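Long-range contacts in enoyl-CoA hydratase (Mycobacterium avium subsp. paratuberculosis, PDB 4LK5), which probably hydrates the double bond of enoyl-CoA thioesters and has a crotonase-like fold: residues 46-51 against 65-70; 90-95 against 134-139; 169-174 against 267-272. One frame throughout, in Å; residues are numbered along the deposited sequence.

Overall arrangement
The three contacts follow one another along the chain, each closing before the next opens. Contact 1 packs helix 61-76 on strand 45-50 of the six-stranded mixed sheet. Contact 2 reaches the same sheet two strands further on, at the end of strand 132-136, and its centre lies about 14 Å from that of contact 1; the two touch where I50 CD1 packs on S93 CB at 4.0 Å. Contact 3 stands apart, its centre about 25 Å from contact 1 and 23 Å from contact 2, joining the loop before helix 177-185 to helix 254-269 beside a second subunit. Contacts 1 and 2 thus belong to the buried core round the sheet, contact 3 to the subunit border.

Contact 1: residues 46-51 against 65-70; sequences FSVTIN and TGIADA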
loop_
_atom_site.group_PDB
_atom_site.type_symbol
_atom_site.label_atom_id
_atom_site.label_comp_id
_atom_site.label_asym_id
_atom_site.label_seq_id
_atom_site.Cartn_x
_atom_site.Cartn_y
_atom_site.Cartn_z
ATOM N N PHE C 46 6.420 28.379 7.492
ATOM C CA PHE C 46 6.673 28.105 8.882
ATOM C C PHE C 46 7.725 27.032 8.856
ATOM O O PHE C 46 7.450 25.919 8.398
ATOM C CB PHE C 46 5.366 27.623 9.468
ATOM C CG PHE C 46 5.348 27.479 10.943
ATOM C CD1 PHE C 46 4.974 28.540 11.746
ATOM C CD2 PHE C 46 5.607 26.247 11.531
ATOM C CE1 PHE C 46 4.919 28.389 13.126
ATOM C CE2 PHE C 46 5.555 26.080 12.900
ATOM C CZ PHE C 46 5.205 27.147 13.704
ATOM N N SER C 47 8.954 27.381 9.240
ATOM C CA SER C 47 10.037 26.405 9.268
ATOM C C SER C 47 10.255 25.970 10.679
ATOM O O SER C 47 10.035 26.716 11.621
ATOM C CB SER C 47 11.366 26.930 8.695
ATOM O OG SER C 47 11.191 27.604 7.455
ATOM N N VAL C 48 10.720 24.747 10.810
ATOM C CA VAL C 48 10.938 24.153 12.081
ATOM C C VAL C 48 12.224 23.375 11.903
ATOM O O VAL C 48 12.285 22.440 11.111
ATOM C CB VAL C 48 9.733 23.265 12.465
ATOM C CG1 VAL C 48 10.083 22.347 13.615
ATOM C CG2 VAL C 48 8.534 24.125 12.863
ATOM N N THR C 49 13.259 23.773 12.629
ATOM C CA THR C 49 14.569 23.244 12.376
ATOM C C THR C 49 15.246 22.810 13.676
ATOM O O THR C 49 15.511 23.621 14.563
ATOM C CB THR C 49 15.395 24.282 11.613
ATOM O OG1 THR C 49 14.581 24.846 10.567
ATOM C CG2 THR C 49 16.668 23.663 11.022
ATOM N N ILE C 50 15.494 21.506 13.780
ATOM C CA ILE C 50 16.182 20.916 14.931
ATOM C C ILE C 50 17.637 21.360 14.793
ATOM O O ILE C 50 18.128 21.475 13.662
ATOM C CB ILE C 50 16.073 19.370 14.952
ATOM C CG1 ILE C 50 14.608 18.916 14.924
ATOM C CG2 ILE C 50 16.736 18.784 16.189
ATOM C CD1 ILE C 50 14.406 17.418 14.727
ATOM N N ASN C 51 18.306 21.622 15.929
ATOM C CA ASN C 51 19.631 22.256 15.936
ATOM C C ASN C 51 20.583 21.648 16.959
ATOM O O ASN C 51 21.248 22.335 17.721
ATOM C CB ASN C 51 19.480 23.762 16.180
ATOM C CG ASN C 51 20.566 24.578 15.502
ATOM O OD1 ASN C 51 21.689 24.100 15.280
ATOM N ND2 ASN C 51 20.226 25.817 15.141
ATOM N N THR C 65 8.615 18.170 22.721
ATOM C CA THR C 65 7.517 19.039 23.190
ATOM C C THR C 65 7.404 20.327 22.375
ATOM O O THR C 65 6.309 20.841 22.158
ATOM C CB THR C 65 7.669 19.367 24.700
ATOM O OG1 THR C 65 7.566 18.143 25.453
ATOM C CG2 THR C 65 6.575 20.417 25.190
ATOM N N GLY C 66 8.541 20.806 21.877
ATOM C CA GLY C 66 8.581 22.055 21.138
ATOM C C GLY C 66 7.981 21.976 19.753
ATOM O O GLY C 66 7.188 22.840 19.362
ATOM N N ILE C 67 8.383 20.943 19.006
ATOM C CA ILE C 67 7.892 20.689 17.640
ATOM C C ILE C 67 6.391 20.427 17.737
ATOM O O ILE C 67 5.593 21.002 17.005
ATOM C CB ILE C 67 8.596 19.449 17.024
ATOM C CG1 ILE C 67 10.097 19.676 16.876
ATOM C CG2 ILE C 67 8.019 19.066 15.663
ATOM C CD1 ILE C 67 10.877 18.440 17.225
ATOM N N ALA C 68 6.007 19.572 18.677
ATOM C CA ALA C 68 4.608 19.359 18.943
ATOM C C ALA C 68 3.883 20.687 19.140
ATOM O O ALA C 68 2.925 20.947 18.431
ATOM C CB ALA C 68 4.416 18.417 20.128
ATOM N N ASP C 69 4.371 21.554 20.033
ATOM C CA ASP C 69 3.678 22.846 20.337
ATOM C C ASP C 69 3.614 23.734 19.108
ATOM O O ASP C 69 2.581 24.319 18.764
ATOM C CB ASP C 69 4.394 23.621 21.476
ATOM C CG ASP C 69 4.214 22.976 22.882
ATOM O OD1 ASP C 69 3.343 22.109 23.077
ATOM O OD2 ASP C 69 4.946 23.353 23.815
ATOM N N ALA C 70 4.755 23.845 18.452
ATOM C CA ALA C 70 4.869 24.530 17.175
ATOM C C ALA C 70 3.897 23.992 16.083
ATOM O O ALA C 70 3.273 24.787 15.324
ATOM C CB ALA C 70 6.315 24.422 16.695
#
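V48 and I67 face each other at the middle of this contact, V48 CG1 lying 4.2 Å from I67 CG1, while F46, earlier on the strand, and I50, later on it, reach the helix on either side of V48. Helix 65-70 runs antiparallel to strand 46-50, at 175° between their directions, and their axes come no closer than 10.0 Å, a gap filled mostly by apolar side chains. The two methyls of V48 split the work: CG1 goes to I67, and CG2 turns to A70 CB, 4.4 Å away. F46 carries its ring out toward A70, about one turn beyond I67, because CG stands anti to the backbone N (chi1 -171°). The far end of the ring then arrives with CZ 4.2 Å from A70 CB and 3.5 Å from A70 O, the oxygen lying obliquely to the ring. I50 starts off at an angle to the helix, but CG1 leans in until it is 4.4 Å from I67 CD1. No hydrogen bond crosses the interface; its five touching residues are all buried. Outside the pair, Y73 and A74 of the same helix add to the packing round F46, and L121 of helix 113-127 packs against I67. This apolar layer joins the first strand and the helix of the beta-alpha-beta unit 45-50, 61-76, 82-87, part of the crotonase-like core.

Contact 2: residues 90-95 against 134-139; sequences RGFSSG and AVVQGP
F92 and P139 make the tight centre of this contact. F92 N donates to P139 O at 2.9 Å, with 154° at the hydrogen and the donor tilted 15° from the carbonyl plane; S93 N adds a weak second bond to the same oxygen. The F92 side chain turns to the end of strand 134-136, its CG anti to the backbone N (chi1 170°). There V136 uses both methyls: CG2 sits over one face of the ring in a CH-pi contact, 4.2 Å from the F92 centroid and offset toward the rim, and CG1 meets F92 CB at 4.0 Å. The ring's own CD1 comes within 3.3 Å of V135 O, the oxygen lying obliquely to it. The backbones also close up where G138 CA approaches R90 O at 3.3 Å in a CA-H...O contact. Just along the loop, the buried S93 accepts through OG from G95 N in an ST turn, and that OG also bonds to N57 O.

Toward solvent the fit slackens at R90, which is exposed; its bent chain lies roughly perpendicular to the proline, touching it through NH2, 3.9 Å from P139 CG. Q137 differs: though partly exposed, it brings OE1 to 2.9 Å from G91 O, two acceptors with no bond between them, and the orientation of its amide is doubtful. The loop after strand 82-87 is thus fastened to the chain leaving strand 132-136; in crotonase relatives this loop region helps form the acyl-CoA site and oxyanion hole, and the same role is probable here.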
loop_
_atom_site.group_PDB
_atom_site.type_symbol
_atom_site.label_atom_id
_atom_site.label_comp_id
_atom_site.label_asym_id
_atom_site.label_seq_id
_atom_site.Cartn_x
_atom_site.Cartn_y
_atom_site.Cartn_z
ATOM N N ARG C 90 24.520 18.037 8.834
ATOM C CA ARG C 90 24.605 16.800 8.058
ATOM C C ARG C 90 23.283 16.008 8.054
ATOM O O ARG C 90 22.832 15.550 6.994
ATOM C CB ARG C 90 25.748 15.922 8.596
ATOM C CG ARG C 90 26.064 14.704 7.742
ATOM C CD ARG C 90 26.997 13.750 8.469
ATOM N NE ARG C 90 26.649 12.342 8.220
ATOM C CZ ARG C 90 26.834 11.348 9.096
ATOM N NH1 ARG C 90 27.361 11.594 10.296
ATOM N NH2 ARG C 90 26.482 10.097 8.787
ATOM N N GLY C 91 22.676 15.860 9.235
ATOM C CA GLY C 91 21.539 14.958 9.444
ATOM C C GLY C 91 20.190 15.640 9.444
ATOM O O GLY C 91 20.107 16.866 9.489
ATOM N N PHE C 92 19.135 14.822 9.345
ATOM C CA PHE C 92 17.767 15.280 9.489
ATOM C C PHE C 92 17.373 15.117 10.964
ATOM O O PHE C 92 17.097 16.093 11.624
ATOM C CB PHE C 92 16.830 14.484 8.570
ATOM C CG PHE C 92 15.365 14.738 8.833
ATOM C CD1 PHE C 92 14.770 15.935 8.440
ATOM C CD2 PHE C 92 14.583 13.784 9.500
ATOM C CE1 PHE C 92 13.421 16.179 8.692
ATOM C CE2 PHE C 92 13.223 14.025 9.740
ATOM C CZ PHE C 92 12.646 15.225 9.344
ATOM N N SER C 93 17.326 13.875 11.451
ATOM C CA SER C 93 17.336 13.569 12.891
ATOM C C SER C 93 17.592 12.099 13.111
ATOM O O SER C 93 16.982 11.249 12.437
ATOM C CB SER C 93 16.034 13.909 13.604
ATOM O OG SER C 93 15.926 13.125 14.799
ATOM N N SER C 94 18.459 11.819 14.090
ATOM C CA SER C 94 18.781 10.454 14.501
ATOM C C SER C 94 17.744 9.888 15.467
ATOM O O SER C 94 17.906 8.779 15.978
ATOM C CB SER C 94 20.178 10.380 15.134
ATOM O OG SER C 94 20.267 11.221 16.263
ATOM N N GLY C 95 16.681 10.637 15.723
ATOM C CA GLY C 95 15.563 10.108 16.470
ATOM C C GLY C 95 15.734 10.394 17.942
ATOM O O GLY C 95 16.435 11.339 18.316
ATOM N N ALA C 134 8.677 17.611 4.704
ATOM C CA ALA C 134 9.882 17.103 5.322
ATOM C C ALA C 134 11.077 17.181 4.386
ATOM O O ALA C 134 11.067 16.659 3.282
ATOM C CB ALA C 134 9.694 15.673 5.791
ATOM N N VAL C 135 12.130 17.798 4.882
ATOM C CA VAL C 135 13.291 18.149 4.109
ATOM C C VAL C 135 14.444 17.331 4.635
ATOM O O VAL C 135 15.019 17.671 5.639
ATOM C CB VAL C 135 13.620 19.642 4.323
ATOM C CG1 VAL C 135 14.897 20.013 3.579
ATOM C CG2 VAL C 135 12.457 20.507 3.880
ATOM N N VAL C 136 14.788 16.262 3.945
ATOM C CA VAL C 136 15.673 15.261 4.499
ATOM C C VAL C 136 17.035 15.332 3.780
ATOM O O VAL C 136 17.160 14.800 2.694
ATOM C CB VAL C 136 14.977 13.881 4.405
ATOM C CG1 VAL C 136 15.788 12.793 5.077
ATOM C CG2 VAL C 136 13.610 13.941 5.079
ATOM N N GLN C 137 18.029 16.018 4.369
ATOM C CA GLN C 137 19.329 16.229 3.670
ATOM C C GLN C 137 20.293 15.122 4.013
ATOM O O GLN C 137 21.252 14.924 3.296
ATOM C CB GLN C 137 20.054 17.584 3.934
ATOM C CG GLN C 137 19.314 18.704 4.653
ATOM C CD GLN C 137 19.174 18.431 6.143
ATOM O OE1 GLN C 137 20.089 17.894 6.811
ATOM N NE2 GLN C 137 17.990 18.778 6.676
ATOM N N GLY C 138 20.052 14.408 5.108
ATOM C CA GLY C 138 20.941 13.321 5.475
ATOM C C GLY C 138 20.253 12.195 6.204
ATOM O O GLY C 138 19.147 11.848 5.866
ATOM N N PRO C 139 20.920 11.598 7.204
ATOM C CA PRO C 139 20.294 10.469 7.916
ATOM C C PRO C 139 18.977 10.801 8.609
ATOM O O PRO C 139 18.800 11.909 9.150
ATOM C CB PRO C 139 21.361 10.063 8.937
ATOM C CG PRO C 139 22.658 10.511 8.337
ATOM C CD PRO C 139 22.354 11.749 7.535
#

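Contact 3: residues 169-174 against 267-272; sequences IGLMPD and VLLKSP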
loop_
_atom_site.group_PDB
_atom_site.type_symbol
_atom_site.label_atom_id
_atom_site.label_comp_id
_atom_site.label_asym_id
_atom_site.label_seq_id
_atom_site.Cartn_x
_atom_site.Cartn_y
_atom_site.Cartn_z
ATOM N N ILE C 169 18.165 -1.611 19.291
ATOM C CA ILE C 169 18.393 -1.245 20.660
ATOM C C ILE C 169 17.265 -1.758 21.551
ATOM O O ILE C 169 17.095 -1.268 22.678
ATOM C CB ILE C 169 18.538 0.297 20.800
ATOM C CG1 ILE C 169 17.233 0.998 20.447
ATOM C CG2 ILE C 169 19.647 0.827 19.880
ATOM C CD1 ILE C 169 17.163 2.415 20.931
ATOM N N GLY C 170 16.496 -2.726 21.053
ATOM C CA GLY C 170 15.511 -3.405 21.869
ATOM C C GLY C 170 14.209 -2.650 22.040
ATOM O O GLY C 170 13.506 -2.847 23.025
ATOM N N LEU C 171 13.885 -1.771 21.099
ATOM C CA LEU C 171 12.578 -1.121 21.065
ATOM C C LEU C 171 11.706 -1.511 19.850
ATOM O O LEU C 171 12.145 -2.175 18.926
ATOM C CB LEU C 171 12.763 0.378 21.090
ATOM C CG LEU C 171 13.412 0.982 22.341
ATOM C CD1 LEU C 171 13.450 2.505 22.190
ATOM C CD2 LEU C 171 12.686 0.602 23.632
HETATM N N MSE C 172 10.444 -1.099 19.895
HETATM C CA MSE C 172 9.525 -1.250 18.782
HETATM C C MSE C 172 9.359 0.084 18.098
HETATM O O MSE C 172 9.757 1.123 18.646
HETATM C CB MSE C 172 8.205 -1.815 19.324
HETATM C CG MSE C 172 7.307 -0.710 19.819
HETATM SE SE MSE C 172 5.693 -1.422 20.635
HETATM C CE MSE C 172 4.426 -1.683 19.135
ATOM N N PRO C 173 8.763 0.085 16.894
ATOM C CA PRO C 173 8.551 1.381 16.225
ATOM C C PRO C 173 7.576 2.220 16.971
ATOM O O PRO C 173 6.606 1.705 17.462
ATOM C CB PRO C 173 7.977 1.003 14.858
ATOM C CG PRO C 173 8.314 -0.440 14.622
ATOM C CD PRO C 173 8.646 -1.063 15.962
ATOM N N ASP C 174 7.832 3.510 17.105
ATOM C CA ASP C 174 6.837 4.362 17.726
ATOM C C ASP C 174 6.615 5.554 16.804
ATOM O O ASP C 174 7.083 5.537 15.666
ATOM C CB ASP C 174 7.186 4.692 19.203
ATOM C CG ASP C 174 8.561 5.313 19.393
ATOM O OD1 ASP C 174 8.939 6.200 18.636
ATOM O OD2 ASP C 174 9.270 4.946 20.344
ATOM N N VAL C 267 6.566 -0.777 28.273
ATOM C CA VAL C 267 7.168 -2.023 28.753
ATOM C C VAL C 267 8.642 -2.177 28.294
ATOM O O VAL C 267 9.526 -2.504 29.085
ATOM C CB VAL C 267 6.287 -3.251 28.330
ATOM C CG1 VAL C 267 6.940 -4.598 28.671
ATOM C CG2 VAL C 267 4.923 -3.146 28.989
ATOM N N LEU C 268 8.898 -1.910 27.021
ATOM C CA LEU C 268 10.199 -2.151 26.447
ATOM C C LEU C 268 11.247 -1.190 26.949
ATOM O O LEU C 268 12.411 -1.568 27.074
ATOM C CB LEU C 268 10.133 -2.074 24.923
ATOM C CG LEU C 268 9.331 -3.198 24.281
ATOM C CD1 LEU C 268 9.042 -2.810 22.848
ATOM C CD2 LEU C 268 10.018 -4.557 24.331
ATOM N N LEU C 269 10.860 0.047 27.211
ATOM C CA LEU C 269 11.824 1.026 27.690
ATOM C C LEU C 269 12.321 0.687 29.120
ATOM O O LEU C 269 13.435 1.000 29.462
ATOM C CB LEU C 269 11.244 2.437 27.678
ATOM C CG LEU C 269 11.394 3.346 26.459
ATOM C CD1 LEU C 269 10.457 4.570 26.600
ATOM C CD2 LEU C 269 12.840 3.792 26.229
ATOM N N LYS C 270 11.502 0.042 29.931
ATOM C CA LYS C 270 11.868 -0.278 31.312
ATOM C C LYS C 270 12.306 -1.740 31.414
ATOM O O LYS C 270 12.166 -2.362 32.462
ATOM C CB LYS C 270 10.652 -0.055 32.225
ATOM C CG LYS C 270 10.131 1.395 32.323
ATOM C CD LYS C 270 8.850 1.524 33.170
ATOM C CE LYS C 270 7.878 0.371 32.891
ATOM N NZ LYS C 270 6.543 0.447 33.541
ATOM N N SER C 271 12.810 -2.288 30.313
ATOM C CA SER C 271 13.230 -3.686 30.242
ATOM C C SER C 271 14.757 -3.800 30.060
ATOM O O SER C 271 15.400 -2.829 29.652
ATOM C CB SER C 271 12.499 -4.426 29.110
ATOM O OG SER C 271 11.175 -4.796 29.486
ATOM N N PRO C 272 15.331 -4.982 30.392
ATOM C CA PRO C 272 16.772 -5.191 30.303
ATOM C C PRO C 272 17.343 -5.155 28.882
ATOM O O PRO C 272 18.511 -4.805 28.721
ATOM C CB PRO C 272 16.988 -6.589 30.920
ATOM C CG PRO C 272 15.742 -6.940 31.615
ATOM C CD PRO C 272 14.640 -6.129 31.014
HETATM O O HOH W 1 13.557 -3.715 25.768
#
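L268 is the main bump of this contact, projecting from the end of helix 254-269 onto G170 O, the L171 side chain and the base of M172. Its CD1 reaches M172, 3.7 Å from M172 N and 3.8 Å from M172 CB, with the two side chains roughly perpendicular. Lower on the same leucine, CB rests against G170 O and against the end of L171. L171 fills the neighbouring hollow: with its CG anti to the carbonyl carbon (chi1 -64°), it sends CD2 between L268 and L269, 3.9 Å from L268 CB and 4.1 Å from L269 CD2. The L171 and L268 side chains run antiparallel alongside one another. The selenomethionine M172 meets L268 mainly through CB and CG, and toward CE its chain turns off from the helix.

Beside this apolar fit a single water ties the two backbones together, donating to G170 O at 2.9 Å and to L268 O at 2.8 Å. F274 of helix 272-282 packs on L171 and L269, and Q265 bonds to M172 N and D174. A second subunit borders the same spot, with its T242 on M172 and its A238 on L268. Here the loop before helix 177-185 meets the C-terminal helical region of the crotonase-like fold at a subunit interface.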